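Local coordinates for nonsense-mediated mRNA decay protein 2 (Saccharomyces cerevisiae, PDB 4LUN) that takes part in the nonsense-mediated decay of mRNAs that contain premature stop codons, and interacts through its C-terminus with NAM7/UPF1, at residues A[46-51]-A[74-79]; A[114-119]-A[141-146]; A[51-56]-A[90-95]; A[80-85]-A[137-142]; A[95-100]-A[148-153]. All blocks are in the same frame, centred on the assembly; numbering follows the deposited sequence.

Overall arrangement
In this N-terminal, all-helical MIF4G domain of the longer protein, the chain first closes a loop at interaction 1, which sets the loop after helix 34-44 on helix 69-81. Interaction 3 crosses it, sharing Gly51 and carrying helix 52-60 to helix 87-104. Interaction 4 opens once interaction 1 is closed, and joins the end of helix 69-81 to helix 130-152; it crosses interactions 3 and 5. Interaction 5 starts at Glu95, where interaction 3 ends, and brings helix 87-104 to the end of helix 130-152. Within its span lies interaction 2, from helix 106-116, which lands beside interaction 4 and shares Lys141 and Gly142 with it.

Interaction 1. Residues A[46-51]-A[74-79]; sequences KGFVKG and VTVTEC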
# COMPACT_ATOMS: atom_id res chain seq x y z
N LYS A 46 1.67 -15.18 16.79
CA LYS A 46 2.78 -15.82 16.11
C LYS A 46 2.90 -15.24 14.69
O LYS A 46 3.90 -15.46 14.01
CB LYS A 46 2.64 -17.34 16.09
CG LYS A 46 2.01 -17.90 14.84
CD LYS A 46 2.66 -19.23 14.49
CE LYS A 46 2.20 -19.73 13.13
NZ LYS A 46 3.26 -20.57 12.48
N GLY A 47 1.88 -14.50 14.27
CA GLY A 47 1.93 -13.79 13.00
C GLY A 47 1.12 -14.45 11.90
O GLY A 47 0.80 -15.64 11.97
N PHE A 48 0.80 -13.66 10.87
CA PHE A 48 0.04 -14.18 9.75
C PHE A 48 1.01 -14.74 8.71
O PHE A 48 1.55 -13.99 7.89
CB PHE A 48 -0.88 -13.10 9.16
CG PHE A 48 -1.88 -12.54 10.15
CD1 PHE A 48 -2.21 -13.25 11.30
CD2 PHE A 48 -2.49 -11.32 9.93
CE1 PHE A 48 -3.12 -12.74 12.21
CE2 PHE A 48 -3.42 -10.81 10.83
CZ PHE A 48 -3.73 -11.52 11.98
N VAL A 49 1.24 -16.05 8.77
CA VAL A 49 2.10 -16.73 7.82
C VAL A 49 1.34 -17.90 7.21
O VAL A 49 0.27 -18.27 7.69
CB VAL A 49 3.40 -17.26 8.46
CG1 VAL A 49 4.19 -16.11 9.09
CG2 VAL A 49 3.08 -18.33 9.49
N LYS A 50 1.90 -18.47 6.16
CA LYS A 50 1.24 -19.54 5.41
C LYS A 50 0.90 -20.73 6.29
O LYS A 50 1.72 -21.17 7.10
CB LYS A 50 2.14 -19.99 4.25
CG LYS A 50 1.37 -20.49 3.04
CD LYS A 50 1.56 -21.97 2.82
CE LYS A 50 0.96 -22.40 1.49
NZ LYS A 50 1.62 -21.72 0.34
N GLY A 51 -0.33 -21.23 6.15
CA GLY A 51 -0.78 -22.40 6.88
C GLY A 51 -1.44 -22.10 8.22
O GLY A 51 -2.26 -22.89 8.69
N VAL A 74 -6.58 -5.05 18.71
CA VAL A 74 -5.21 -4.55 18.90
C VAL A 74 -4.16 -5.54 18.42
O VAL A 74 -3.22 -5.17 17.71
CB VAL A 74 -4.93 -4.19 20.37
CG1 VAL A 74 -3.47 -3.80 20.55
CG2 VAL A 74 -5.85 -3.06 20.81
N THR A 75 -4.31 -6.80 18.80
CA THR A 75 -3.37 -7.84 18.40
C THR A 75 -3.29 -8.00 16.88
O THR A 75 -2.20 -8.02 16.31
CB THR A 75 -3.73 -9.20 19.02
OG1 THR A 75 -3.69 -9.08 20.45
CG2 THR A 75 -2.76 -10.28 18.57
N VAL A 76 -4.45 -8.09 16.24
CA VAL A 76 -4.51 -8.24 14.79
C VAL A 76 -3.97 -6.99 14.07
O VAL A 76 -3.32 -7.10 13.03
CB VAL A 76 -5.96 -8.56 14.34
CG1 VAL A 76 -6.23 -8.03 12.95
CG2 VAL A 76 -6.20 -10.07 14.40
N THR A 77 -4.24 -5.81 14.63
CA THR A 77 -3.75 -4.57 14.04
C THR A 77 -2.23 -4.61 13.94
O THR A 77 -1.65 -4.27 12.91
CB THR A 77 -4.16 -3.33 14.86
OG1 THR A 77 -5.58 -3.23 14.90
CG2 THR A 77 -3.60 -2.07 14.20
N GLU A 78 -1.59 -5.03 15.03
CA GLU A 78 -0.14 -5.17 15.06
C GLU A 78 0.34 -6.23 14.07
O GLU A 78 1.29 -6.01 13.32
CB GLU A 78 0.33 -5.49 16.48
CG GLU A 78 1.67 -4.90 16.84
CD GLU A 78 1.76 -4.54 18.31
OE1 GLU A 78 2.08 -3.37 18.62
OE2 GLU A 78 1.51 -5.42 19.16
N CYS A 79 -0.32 -7.39 14.07
CA CYS A 79 0.06 -8.47 13.15
C CYS A 79 -0.10 -8.07 11.69
O CYS A 79 0.75 -8.40 10.86
CB CYS A 79 -0.77 -9.72 13.43
SG CYS A 79 -0.46 -10.44 15.05
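Phe48 lays its ring against Cys79 and Val76, side chains carried by neighbouring turns of helix 69-81. The packing is close. Cys79 CB sits over one face, 3.9 Å from the centroid of the Phe48 ring and 16° off its normal, a CH-pi contact, while Cys79 SG stands farther off above the same ring, 4.9 Å from the centroid. Val76 comes in differently: its CG2 meets Phe48 CZ at 3.7 Å, in the ring plane at the edge, with the two side chains crossing at nearly a right angle. The phenylalanine CG lies anti to its own carbonyl carbon (chi1 -60°), which swings the ring toward the helix. Ala93 and Ile96 of helix 87-104 also pack on it, making the ring a wedge between two helices.

Around this buried spot the loop is looser. Lys46 and Lys50 are solvent-exposed, and Lys50 forms a salt bridge with Asp88 rather than with helix 69-81. Gly47 leaves the preceding helix with positive phi (104°), where a CB would jam against the carbonyl O of Lys46. A serine at Phe48 would probably leave a gap between helices 69-81 and 87-104, with Cys79 and Val76 stripped of their aromatic partner. No hydrogen bond spans the two segments, so the loop is held here by apolar and sulfur-aromatic contact.

Interaction 2. Residues A[114-119]-A[141-146]; sequences GAFLQA and KGNLRV
Ala119 and Asn143 bring the two backbones nearest, with their CA atoms 7.1 Å apart, where the chain running on from helix 106-116 passes beside the middle of helix 130-152. This is helix-on-helix packing in an all-helical MIF4G domain of the HEAT-repeat kind, and the contact is buried close to the centre of the chain.

Phe116 is the main probe. Its CG is anti to the backbone N (chi1 -170°), which sends the ring out from its own helix to the surface of the other. There the far end of the ring touches main chain more closely than side chain: CZ of Phe116 is 4.2 Å from Asn143 CB, but nearer to the carbonyl of that residue. Beyond Asn143, one turn-length along the helix, Val146 CG1 approaches Phe116 CZ obliquely at 4.3 Å. Leu80 and Leu81 of helix 69-81 pack on the same phenylalanine, placing it where three helices converge. Ala119 adds a single methyl beside it, its CB lying 4.1 Å from Asn143 CG, against the asparagine side chain; Leu81 touches this alanine as well. Behind the contact Leu144 turns away, to helices 182-190 and 201-210, so helix 130-152 is covered on both flanks.

No hydrogen bond joins the two segments. The polar note comes instead from the helix backbone: the carbonyl oxygen of Asn143 lies in the plane of the Phe116 ring, at its edge, 3.5 Å from CZ and 3.6 Å from CE2.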
# COMPACT_ATOMS: atom_id res chain seq x y z
N GLY A 114 -9.75 1.68 11.00
CA GLY A 114 -9.36 3.00 11.45
C GLY A 114 -7.93 3.04 11.96
O GLY A 114 -7.19 3.99 11.68
N ALA A 115 -7.54 2.00 12.69
CA ALA A 115 -6.18 1.92 13.22
C ALA A 115 -5.19 1.59 12.12
O ALA A 115 -4.08 2.12 12.08
CB ALA A 115 -6.11 0.88 14.33
N PHE A 116 -5.59 0.69 11.21
CA PHE A 116 -4.69 0.30 10.13
C PHE A 116 -4.36 1.48 9.20
O PHE A 116 -3.23 1.60 8.73
CB PHE A 116 -5.27 -0.87 9.32
CG PHE A 116 -4.29 -1.47 8.34
CD1 PHE A 116 -3.43 -2.48 8.72
CD2 PHE A 116 -4.21 -0.98 7.05
CE1 PHE A 116 -2.51 -3.02 7.82
CE2 PHE A 116 -3.31 -1.52 6.14
CZ PHE A 116 -2.45 -2.53 6.53
N LEU A 117 -5.32 2.37 8.97
CA LEU A 117 -5.13 3.51 8.07
C LEU A 117 -4.08 4.50 8.58
O LEU A 117 -3.56 5.31 7.81
CB LEU A 117 -6.47 4.22 7.82
CG LEU A 117 -7.46 3.48 6.92
CD1 LEU A 117 -8.86 4.12 7.01
CD2 LEU A 117 -6.95 3.50 5.47
N GLN A 118 -3.79 4.43 9.88
CA GLN A 118 -2.77 5.30 10.46
C GLN A 118 -1.41 5.02 9.81
O GLN A 118 -0.53 5.88 9.79
CB GLN A 118 -2.70 5.12 11.97
CG GLN A 118 -1.71 6.03 12.69
CD GLN A 118 -1.99 7.51 12.48
OE1 GLN A 118 -3.15 7.94 12.48
NE2 GLN A 118 -0.94 8.30 12.30
N ALA A 119 -1.26 3.83 9.24
CA ALA A 119 -0.00 3.44 8.59
C ALA A 119 0.32 4.28 7.36
O ALA A 119 1.47 4.31 6.87
CB ALA A 119 -0.05 1.97 8.21
N LYS A 141 4.76 0.20 1.40
CA LYS A 141 4.36 -0.59 0.23
C LYS A 141 3.74 -1.89 0.68
O LYS A 141 2.76 -2.34 0.10
CB LYS A 141 5.56 -0.85 -0.70
CG LYS A 141 6.06 0.41 -1.38
CD LYS A 141 7.07 0.12 -2.49
CE LYS A 141 8.20 -0.77 -2.02
NZ LYS A 141 9.32 -0.77 -3.02
N GLY A 142 4.31 -2.50 1.71
CA GLY A 142 3.74 -3.72 2.26
C GLY A 142 2.37 -3.49 2.86
O GLY A 142 1.44 -4.28 2.67
N ASN A 143 2.25 -2.40 3.61
CA ASN A 143 0.96 -2.03 4.20
C ASN A 143 -0.07 -1.73 3.12
O ASN A 143 -1.24 -2.11 3.25
CB ASN A 143 1.13 -0.83 5.13
CG ASN A 143 1.94 -1.17 6.37
OD1 ASN A 143 2.03 -2.33 6.77
ND2 ASN A 143 2.51 -0.15 7.01
N LEU A 144 0.35 -1.05 2.06
CA LEU A 144 -0.56 -0.75 0.96
C LEU A 144 -0.99 -2.03 0.27
O LEU A 144 -2.15 -2.17 -0.12
CB LEU A 144 0.12 0.19 -0.06
CG LEU A 144 -0.63 0.53 -1.35
CD1 LEU A 144 -1.90 1.33 -1.05
CD2 LEU A 144 0.29 1.30 -2.28
N ARG A 145 -0.07 -2.98 0.14
CA ARG A 145 -0.41 -4.22 -0.56
C ARG A 145 -1.47 -4.98 0.22
O ARG A 145 -2.49 -5.43 -0.34
CB ARG A 145 0.84 -5.07 -0.74
CG ARG A 145 0.64 -6.26 -1.67
CD ARG A 145 0.32 -7.51 -0.90
NE ARG A 145 0.03 -8.63 -1.81
CZ ARG A 145 0.94 -9.50 -2.22
NH1 ARG A 145 2.20 -9.38 -1.81
NH2 ARG A 145 0.60 -10.48 -3.04
N VAL A 146 -1.25 -5.10 1.52
CA VAL A 146 -2.17 -5.83 2.40
C VAL A 146 -3.53 -5.14 2.45
O VAL A 146 -4.57 -5.80 2.41
CB VAL A 146 -1.57 -6.00 3.81
CG1 VAL A 146 -2.63 -6.47 4.80
CG2 VAL A 146 -0.40 -7.00 3.76

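Interaction 3. Residues A[51-56]-A[90-95]; sequences GSESSL and VIAAVE
Glu53 and Ala92 meet in a side-by-side helix contact, partly buried, between the first turn of helix 52-60 and helix 87-104. The two run almost parallel: the short axes are 17° apart in direction and approach to 9.1 Å. Helix 69-81 comes between them in the sequence, so the chain goes out along that helix before returning alongside helix 52-60.

The glutamate does its work with its aliphatic part. Glu53 CG rests on Ala92 CB at 3.7 Å, and the small methyl lets the backbones draw near, the CA atoms of Glu53 and Ala92 being 5.4 Å apart. A nearly eclipsed first torsion (chi1 8°) carries CG over the alanine, and the chain then bends at chi2. Farther along helix 87-104, Glu95 CB faces Glu53 CB at 4.3 Å. Ile96 packs on Glu53 too, as well as on Ser52 and Leu56, and closes the inner side of the pair.

A glycine in place of Glu53 would probably leave Ala92 without the methylene that covers it and open a gap between the helices.

The carboxylates make no bond to each other: Glu53 OE1 and Glu95 OE1 are 5.6 Å apart, and Glu95 is paired with Arg5 in a salt bridge. Any repulsion between the two acids is thus probably damped by that arginine, and what joins the helices here is mainly contact between hydrocarbon atoms, with no hydrogen bond or salt bridge between the two segments.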
# COMPACT_ATOMS: atom_id res chain seq x y z
N GLY A 51 -0.33 -21.23 6.15
CA GLY A 51 -0.78 -22.40 6.88
C GLY A 51 -1.44 -22.10 8.22
O GLY A 51 -2.26 -22.89 8.69
N SER A 52 -1.08 -20.97 8.82
CA SER A 52 -1.62 -20.59 10.13
C SER A 52 -3.12 -20.29 10.08
O SER A 52 -3.78 -20.25 11.11
CB SER A 52 -0.85 -19.39 10.70
OG SER A 52 -1.15 -18.20 9.98
N GLU A 53 -3.63 -20.08 8.87
CA GLU A 53 -5.03 -19.71 8.66
C GLU A 53 -6.03 -20.78 9.12
O GLU A 53 -7.00 -20.46 9.81
CB GLU A 53 -5.25 -19.39 7.18
CG GLU A 53 -4.05 -19.72 6.30
CD GLU A 53 -4.45 -20.23 4.94
OE1 GLU A 53 -5.47 -20.94 4.84
OE2 GLU A 53 -3.74 -19.93 3.95
N SER A 54 -5.79 -22.03 8.74
CA SER A 54 -6.75 -23.10 8.99
C SER A 54 -6.98 -23.38 10.48
O SER A 54 -8.12 -23.61 10.91
CB SER A 54 -6.33 -24.38 8.27
OG SER A 54 -7.31 -24.77 7.32
N SER A 55 -5.91 -23.36 11.26
CA SER A 55 -6.01 -23.60 12.69
C SER A 55 -6.82 -22.50 13.37
O SER A 55 -7.66 -22.77 14.23
CB SER A 55 -4.62 -23.70 13.32
OG SER A 55 -4.69 -23.66 14.74
N LEU A 56 -6.56 -21.25 12.98
CA LEU A 56 -7.27 -20.10 13.53
C LEU A 56 -8.74 -20.11 13.13
O LEU A 56 -9.60 -19.68 13.90
CB LEU A 56 -6.61 -18.80 13.09
CG LEU A 56 -5.29 -18.44 13.77
CD1 LEU A 56 -4.45 -17.53 12.89
CD2 LEU A 56 -5.56 -17.78 15.11
N VAL A 90 0.58 -13.04 2.88
CA VAL A 90 -0.53 -12.12 2.59
C VAL A 90 -1.87 -12.86 2.41
O VAL A 90 -2.89 -12.45 2.96
CB VAL A 90 -0.21 -11.24 1.35
CG1 VAL A 90 -1.41 -10.40 0.95
CG2 VAL A 90 0.99 -10.34 1.63
N ILE A 91 -1.86 -13.97 1.68
CA ILE A 91 -3.07 -14.76 1.49
C ILE A 91 -3.62 -15.29 2.82
O ILE A 91 -4.83 -15.25 3.06
CB ILE A 91 -2.85 -15.94 0.52
CG1 ILE A 91 -2.95 -15.44 -0.92
CG2 ILE A 91 -3.87 -17.04 0.74
CD1 ILE A 91 -1.87 -15.98 -1.81
N ALA A 92 -2.72 -15.78 3.67
CA ALA A 92 -3.10 -16.25 4.99
C ALA A 92 -3.76 -15.12 5.79
O ALA A 92 -4.79 -15.33 6.42
CB ALA A 92 -1.89 -16.78 5.73
N ALA A 93 -3.17 -13.94 5.74
CA ALA A 93 -3.73 -12.79 6.45
C ALA A 93 -5.13 -12.46 5.93
O ALA A 93 -6.02 -12.14 6.71
CB ALA A 93 -2.82 -11.58 6.31
N VAL A 94 -5.31 -12.55 4.62
CA VAL A 94 -6.62 -12.27 4.02
C VAL A 94 -7.69 -13.25 4.51
O VAL A 94 -8.80 -12.85 4.84
CB VAL A 94 -6.56 -12.28 2.48
CG1 VAL A 94 -7.97 -12.24 1.89
CG2 VAL A 94 -5.72 -11.12 1.96
N GLU A 95 -7.36 -14.54 4.55
CA GLU A 95 -8.31 -15.55 5.00
C GLU A 95 -8.67 -15.39 6.47
O GLU A 95 -9.82 -15.52 6.86
CB GLU A 95 -7.77 -16.96 4.75
CG GLU A 95 -7.65 -17.34 3.29
CD GLU A 95 -8.96 -17.81 2.68
OE1 GLU A 95 -9.97 -17.92 3.42
OE2 GLU A 95 -8.98 -18.09 1.47

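Interaction 4. Residues A[80-85]-A[137-142]; sequences LLNVLN and ITRVKG
Arg139 reaches across from helix 130-152 and puts its guanidinium on Asn82, just past the end of helix 69-81. Two donors share one acceptor. NH2 of Arg139 gives the straighter bond to OD1 of Asn82, with an angle of 168° at the hydrogen; the modelled length, 2.4 Å, is very short and its exact value is doubtful. The second, from Arg139 NH1 to the same Asn82 OD1, is weak, at 3.1 Å and 123°. The amide lies at the edge of the guanidinium, but the two planes are turned 67° apart, so the pair is no flat, two-pronged match. The extended arginine chain, from CG to NE, carries the guanidinium across to the loop.

Leu81 O lies over a face of the guanidinium, 3.1 Å from Arg139 NH2, yet the angle is too poor for a hydrogen bond. The CB of Leu81 is 3.9 Å from that same Arg139 NH2.

A second polar link goes through solvent. One water donates to Leu84 O at 3.1 Å and, weakly, to Gly142 O at 3.4 Å, joining the two backbones without a direct bond.

Exposed side chains and a water thus make a polar surface link between the loop after helix 69-81 and the flank of helix 130-152, within this all-helical, HEAT-repeat MIF4G domain.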
# COMPACT_ATOMS: atom_id res chain seq x y z
N LEU A 80 -1.19 -7.37 11.39
CA LEU A 80 -1.47 -6.98 10.01
C LEU A 80 -0.44 -5.99 9.49
O LEU A 80 0.01 -6.08 8.34
CB LEU A 80 -2.87 -6.36 9.91
CG LEU A 80 -3.60 -6.60 8.60
CD1 LEU A 80 -3.53 -8.07 8.23
CD2 LEU A 80 -5.04 -6.14 8.74
N LEU A 81 -0.06 -5.05 10.34
CA LEU A 81 0.91 -4.02 9.95
C LEU A 81 2.29 -4.62 9.75
O LEU A 81 3.14 -4.02 9.10
CB LEU A 81 0.95 -2.91 11.00
CG LEU A 81 -0.26 -1.98 11.12
CD1 LEU A 81 -0.12 -1.07 12.33
CD2 LEU A 81 -0.42 -1.15 9.87
N ASN A 82 2.52 -5.81 10.31
CA ASN A 82 3.83 -6.44 10.25
C ASN A 82 3.89 -7.67 9.36
O ASN A 82 4.87 -8.42 9.40
CB ASN A 82 4.30 -6.79 11.67
CG ASN A 82 4.61 -5.56 12.51
OD1 ASN A 82 5.33 -4.67 12.07
ND2 ASN A 82 4.07 -5.52 13.71
N VAL A 83 2.86 -7.89 8.55
CA VAL A 83 2.88 -8.99 7.59
C VAL A 83 4.08 -8.84 6.66
O VAL A 83 4.34 -7.75 6.14
CB VAL A 83 1.58 -9.07 6.77
CG1 VAL A 83 1.65 -10.18 5.73
CG2 VAL A 83 0.38 -9.29 7.68
N LEU A 84 4.82 -9.92 6.46
CA LEU A 84 6.01 -9.89 5.61
C LEU A 84 5.63 -9.63 4.16
O LEU A 84 4.45 -9.69 3.80
CB LEU A 84 6.75 -11.23 5.71
CG LEU A 84 7.04 -11.73 7.12
CD1 LEU A 84 7.50 -13.18 7.10
CD2 LEU A 84 8.07 -10.85 7.80
N ASN A 85 6.61 -9.32 3.32
CA ASN A 85 6.36 -9.27 1.88
C ASN A 85 6.56 -10.65 1.27
O ASN A 85 7.55 -10.92 0.59
CB ASN A 85 7.23 -8.23 1.17
CG ASN A 85 6.94 -8.15 -0.31
OD1 ASN A 85 5.84 -8.50 -0.76
ND2 ASN A 85 7.92 -7.70 -1.09
N ILE A 137 9.64 3.34 3.21
CA ILE A 137 8.92 3.16 1.95
C ILE A 137 8.59 1.69 1.74
O ILE A 137 7.48 1.34 1.32
CB ILE A 137 9.78 3.69 0.76
CG1 ILE A 137 9.86 5.22 0.80
CG2 ILE A 137 9.22 3.23 -0.59
CD1 ILE A 137 8.56 5.90 0.39
N THR A 138 9.55 0.82 2.03
CA THR A 138 9.30 -0.62 1.97
C THR A 138 8.13 -1.03 2.87
O THR A 138 7.28 -1.83 2.48
CB THR A 138 10.57 -1.41 2.37
OG1 THR A 138 11.56 -1.22 1.35
CG2 THR A 138 10.26 -2.90 2.50
N ARG A 139 8.07 -0.45 4.07
CA ARG A 139 7.00 -0.77 4.99
C ARG A 139 5.65 -0.29 4.45
O ARG A 139 4.67 -1.03 4.48
CB ARG A 139 7.28 -0.16 6.37
CG ARG A 139 6.18 -0.45 7.36
CD ARG A 139 6.64 -0.34 8.79
NE ARG A 139 5.66 -0.93 9.69
CZ ARG A 139 5.83 -2.08 10.33
NH1 ARG A 139 6.95 -2.78 10.20
NH2 ARG A 139 4.87 -2.54 11.13
N VAL A 140 5.62 0.94 3.96
CA VAL A 140 4.40 1.52 3.40
C VAL A 140 3.86 0.68 2.25
O VAL A 140 2.65 0.47 2.15
CB VAL A 140 4.65 2.96 2.92
CG1 VAL A 140 3.50 3.45 2.01
CG2 VAL A 140 4.79 3.87 4.11
N LYS A 141 4.76 0.20 1.40
CA LYS A 141 4.36 -0.59 0.23
C LYS A 141 3.74 -1.89 0.68
O LYS A 141 2.76 -2.34 0.10
CB LYS A 141 5.56 -0.85 -0.70
CG LYS A 141 6.06 0.41 -1.38
CD LYS A 141 7.07 0.12 -2.49
CE LYS A 141 8.20 -0.77 -2.02
NZ LYS A 141 9.32 -0.77 -3.02
N GLY A 142 4.31 -2.50 1.71
CA GLY A 142 3.74 -3.72 2.26
C GLY A 142 2.37 -3.49 2.86
O GLY A 142 1.44 -4.28 2.67
O HOH W 1 3.07 -7.23 2.63

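Interaction 5. Residues A[95-100]-A[148-153]; sequences EIISGL and TELYLV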
# COMPACT_ATOMS: atom_id res chain seq x y z
N GLU A 95 -7.36 -14.54 4.55
CA GLU A 95 -8.31 -15.55 5.00
C GLU A 95 -8.67 -15.39 6.47
O GLU A 95 -9.82 -15.52 6.86
CB GLU A 95 -7.77 -16.96 4.75
CG GLU A 95 -7.65 -17.34 3.29
CD GLU A 95 -8.96 -17.81 2.68
OE1 GLU A 95 -9.97 -17.92 3.42
OE2 GLU A 95 -8.98 -18.09 1.47
N ILE A 96 -7.66 -15.10 7.29
CA ILE A 96 -7.84 -14.88 8.72
C ILE A 96 -8.68 -13.64 9.01
O ILE A 96 -9.60 -13.68 9.82
CB ILE A 96 -6.48 -14.78 9.42
CG1 ILE A 96 -5.73 -16.11 9.31
CG2 ILE A 96 -6.65 -14.37 10.88
CD1 ILE A 96 -4.24 -15.99 9.58
N ILE A 97 -8.36 -12.53 8.36
CA ILE A 97 -9.14 -11.31 8.57
C ILE A 97 -10.57 -11.49 8.07
O ILE A 97 -11.50 -11.00 8.70
CB ILE A 97 -8.49 -10.08 7.89
CG1 ILE A 97 -7.11 -9.81 8.49
CG2 ILE A 97 -9.37 -8.84 8.06
CD1 ILE A 97 -7.13 -9.60 9.99
N SER A 98 -10.74 -12.19 6.95
CA SER A 98 -12.08 -12.46 6.42
C SER A 98 -12.92 -13.27 7.42
O SER A 98 -14.10 -12.98 7.61
CB SER A 98 -12.02 -13.19 5.08
OG SER A 98 -11.48 -12.35 4.08
N GLY A 99 -12.30 -14.27 8.04
CA GLY A 99 -12.98 -15.06 9.06
C GLY A 99 -13.43 -14.23 10.24
O GLY A 99 -14.57 -14.34 10.70
N LEU A 100 -12.54 -13.38 10.72
CA LEU A 100 -12.85 -12.52 11.85
C LEU A 100 -13.93 -11.52 11.48
O LEU A 100 -14.83 -11.26 12.27
CB LEU A 100 -11.59 -11.79 12.33
CG LEU A 100 -10.67 -12.65 13.20
CD1 LEU A 100 -9.29 -12.04 13.26
CD2 LEU A 100 -11.27 -12.78 14.60
N THR A 148 -4.86 -3.36 0.13
CA THR A 148 -5.53 -3.51 -1.15
C THR A 148 -6.11 -4.92 -1.31
O THR A 148 -7.22 -5.07 -1.86
CB THR A 148 -4.59 -3.14 -2.31
OG1 THR A 148 -4.12 -1.81 -2.10
CG2 THR A 148 -5.35 -3.16 -3.63
N GLU A 149 -5.40 -5.92 -0.81
CA GLU A 149 -5.90 -7.29 -0.90
C GLU A 149 -7.18 -7.42 -0.07
O GLU A 149 -8.12 -8.13 -0.46
CB GLU A 149 -4.86 -8.30 -0.41
CG GLU A 149 -3.53 -8.32 -1.18
CD GLU A 149 -3.62 -8.92 -2.57
OE1 GLU A 149 -4.74 -9.25 -3.04
OE2 GLU A 149 -2.56 -9.05 -3.21
N LEU A 150 -7.23 -6.73 1.07
CA LEU A 150 -8.42 -6.76 1.92
C LEU A 150 -9.55 -5.89 1.38
O LEU A 150 -10.73 -6.10 1.69
CB LEU A 150 -8.09 -6.34 3.36
CG LEU A 150 -7.25 -7.37 4.11
CD1 LEU A 150 -6.68 -6.74 5.38
CD2 LEU A 150 -8.12 -8.58 4.44
N TYR A 151 -9.18 -4.89 0.59
CA TYR A 151 -10.16 -4.10 -0.12
C TYR A 151 -10.83 -4.98 -1.17
O TYR A 151 -12.05 -4.97 -1.32
CB TYR A 151 -9.50 -2.87 -0.78
CG TYR A 151 -10.43 -2.21 -1.78
CD1 TYR A 151 -11.33 -1.24 -1.37
CD2 TYR A 151 -10.41 -2.56 -3.12
CE1 TYR A 151 -12.20 -0.66 -2.28
CE2 TYR A 151 -11.26 -1.99 -4.03
CZ TYR A 151 -12.16 -1.04 -3.61
OH TYR A 151 -13.00 -0.45 -4.53
N LEU A 152 -10.02 -5.74 -1.91
CA LEU A 152 -10.55 -6.51 -3.03
C LEU A 152 -11.48 -7.65 -2.58
O LEU A 152 -12.30 -8.14 -3.36
CB LEU A 152 -9.43 -7.05 -3.90
CG LEU A 152 -8.68 -5.99 -4.72
CD1 LEU A 152 -7.41 -6.58 -5.30
CD2 LEU A 152 -9.58 -5.42 -5.82
N VAL A 153 -11.34 -8.08 -1.33
CA VAL A 153 -12.27 -9.08 -0.80
C VAL A 153 -13.40 -8.47 0.03
O VAL A 153 -14.15 -9.18 0.68
CB VAL A 153 -11.56 -10.24 -0.03
CG1 VAL A 153 -10.62 -10.99 -0.97
CG2 VAL A 153 -10.82 -9.71 1.20
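Leu150 and Val153, neighbours across one turn at the end of helix 130-152, are the residues that meet Ile97 and Ser98 of helix 87-104. Leu150 comes first. Its CG is anti to the carbonyl carbon (chi1 -70°), and from there CD2 comes to rest against the CB-CG2 bond of Ile97, 3.8 Å from each atom. The two side chains cross at about a right angle, with the far end of Ile97 leading away from the leucine. Leu80 of helix 69-81 packs on both Ile97 and Leu150, so this is a three-helix junction in the core of the HEAT-repeat-like MIF4G domain, with all four touching residues buried.

Val153 lies where the helix gives out: its backbone N makes a weak bond, 3.3 Å long, to Glu149 O. One methyl, CG2, is set between the backbone N and the carbonyl carbon, and it touches Ser98 OG at 4.0 Å. That hydroxyl is hydrogen-bonded to Val94 O in its own helix. Asn13 ND2, from helix 3-17, hydrogen-bonds both this hydroxyl and Val153 O, and Leu9 of the same helix packs on Ser98 and Val153.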